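PDB 3LX2: DNA polymerase sliding clamp 2 from Thermococcus kodakarensis, which forms a ring-shaped homotrimer around DNA and probably serves as a moving platform that tethers the replicative polymerase and other proteins during replication. Local coordinates for residues F29-M33 against E34-M38. Sequence-based numbering, arbitrary orientation.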
# COMPACT_ATOMS: atom_id res chain seq x y z
N PHE A 29 7.08 -22.46 -23.77
CA PHE A 29 8.44 -22.63 -23.31
C PHE A 29 9.09 -23.79 -24.02
O PHE A 29 8.69 -24.93 -23.87
CB PHE A 29 8.45 -22.83 -21.80
CG PHE A 29 8.59 -21.55 -21.00
CD1 PHE A 29 8.50 -20.30 -21.62
CD2 PHE A 29 8.82 -21.59 -19.62
CE1 PHE A 29 8.63 -19.13 -20.90
CE2 PHE A 29 8.94 -20.41 -18.90
CZ PHE A 29 8.85 -19.18 -19.55
N GLN A 30 10.09 -23.51 -24.83
CA GLN A 30 10.86 -24.61 -25.34
C GLN A 30 11.88 -25.06 -24.29
O GLN A 30 12.85 -24.38 -24.00
CB GLN A 30 11.55 -24.28 -26.65
CG GLN A 30 12.31 -25.47 -27.26
CD GLN A 30 11.35 -26.51 -27.86
OE1 GLN A 30 10.36 -26.14 -28.56
NE2 GLN A 30 11.62 -27.81 -27.59
N VAL A 31 11.61 -26.24 -23.75
CA VAL A 31 12.47 -26.82 -22.76
C VAL A 31 13.47 -27.76 -23.41
O VAL A 31 13.10 -28.88 -23.80
CB VAL A 31 11.67 -27.61 -21.73
CG1 VAL A 31 12.53 -27.95 -20.59
CG2 VAL A 31 10.46 -26.84 -21.29
N ASN A 32 14.73 -27.33 -23.48
CA ASN A 32 15.81 -28.13 -24.06
C ASN A 32 16.85 -28.59 -23.07
O ASN A 32 16.85 -28.18 -21.90
CB ASN A 32 16.53 -27.33 -25.11
CG ASN A 32 15.63 -26.92 -26.18
OD1 ASN A 32 14.63 -27.60 -26.42
ND2 ASN A 32 15.92 -25.78 -26.81
N MET A 33 17.76 -29.42 -23.57
CA MET A 33 18.81 -29.99 -22.73
C MET A 33 19.67 -28.86 -22.21
O MET A 33 20.02 -28.86 -21.07
CB MET A 33 19.66 -30.96 -23.52
CG MET A 33 19.13 -32.37 -23.54
SD MET A 33 20.00 -33.25 -22.23
CE MET A 33 21.70 -33.06 -22.83
N GLU A 34 19.97 -27.89 -23.04
CA GLU A 34 20.91 -26.86 -22.61
C GLU A 34 20.21 -25.62 -21.98
O GLU A 34 20.88 -24.70 -21.44
CB GLU A 34 21.96 -26.55 -23.72
CG GLU A 34 21.44 -25.90 -25.04
CD GLU A 34 20.52 -26.79 -25.96
OE1 GLU A 34 20.39 -28.04 -25.78
OE2 GLU A 34 19.91 -26.19 -26.89
N GLY A 35 18.88 -25.63 -22.00
CA GLY A 35 18.17 -24.58 -21.34
C GLY A 35 16.77 -24.36 -21.82
O GLY A 35 16.23 -25.19 -22.52
N ILE A 36 16.17 -23.24 -21.38
CA ILE A 36 14.80 -22.84 -21.76
C ILE A 36 14.85 -21.60 -22.66
O ILE A 36 15.70 -20.69 -22.49
CB ILE A 36 13.93 -22.50 -20.51
CG1 ILE A 36 13.46 -23.75 -19.76
CG2 ILE A 36 12.68 -21.67 -20.85
CD1 ILE A 36 13.34 -23.53 -18.25
N GLN A 37 13.91 -21.57 -23.60
CA GLN A 37 13.80 -20.53 -24.61
C GLN A 37 12.36 -20.26 -24.95
O GLN A 37 11.55 -21.18 -25.03
CB GLN A 37 14.58 -20.92 -25.90
CG GLN A 37 16.11 -20.93 -25.72
CD GLN A 37 16.89 -21.51 -26.89
OE1 GLN A 37 16.34 -22.17 -27.79
NE2 GLN A 37 18.19 -21.28 -26.88
N MET A 38 12.06 -19.00 -25.13
CA MET A 38 10.78 -18.59 -25.59
C MET A 38 10.97 -17.43 -26.53
O MET A 38 11.87 -16.63 -26.37
CB MET A 38 9.88 -18.19 -24.44
CG MET A 38 8.66 -17.43 -24.88
SD MET A 38 7.80 -16.85 -23.43
CE MET A 38 6.72 -15.67 -24.16
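The F29 ring receives a methyl group on one face and a sulfur at its rim. CG2 of I36 lies over that face, 4.2 Å from the ring centroid and only 18° off the normal, in a CH-pi contact displaced toward the rim. M38 arrives in the ring plane instead: its SD stands 3.5 Å from F29 CE1, a Met-aromatic contact made at the edge. The M38 chain is extended, with CG anti to the backbone N (chi1 165°), which lays CB beside F29 CD1 and the sulfur beside CE1, along one edge of the ring. F71 of strand 67-72 adds an edge-to-face partner, and V31 and I36, a non-hydrogen-bonded pair on one face of the sheet, both pack on I5 of strand 3-7. The scaffold is a tight beta hairpin of the N-terminal PCNA domain, its strands 26-31 and 35-41 adjacent in the large antiparallel sheet that continues into the C-terminal domain. Q30 and Q37 form its hydrogen-bonded pair, Q30 N to Q37 O at 2.8 Å and Q37 N to Q30 O at 3.0 Å. Nearer the turn, N32 N donates to G35 O at 2.8 Å, whereas the return bond from G35 N to N32 O is weak; that carbonyl also accepts from the Y61 hydroxyl. G35 adopts an extended backbone of positive phi in which a beta carbon would press on the preceding carbonyl oxygen. On the face bearing the glutamines, Q30 bends at chi2 (74°) and its NE2 reaches N32 OD1 at 3.2 Å, nearly in both amide planes. The amide of Q37 is turned almost perpendicular to that of N32 and gives its NE2 to N52 on strand 47-54.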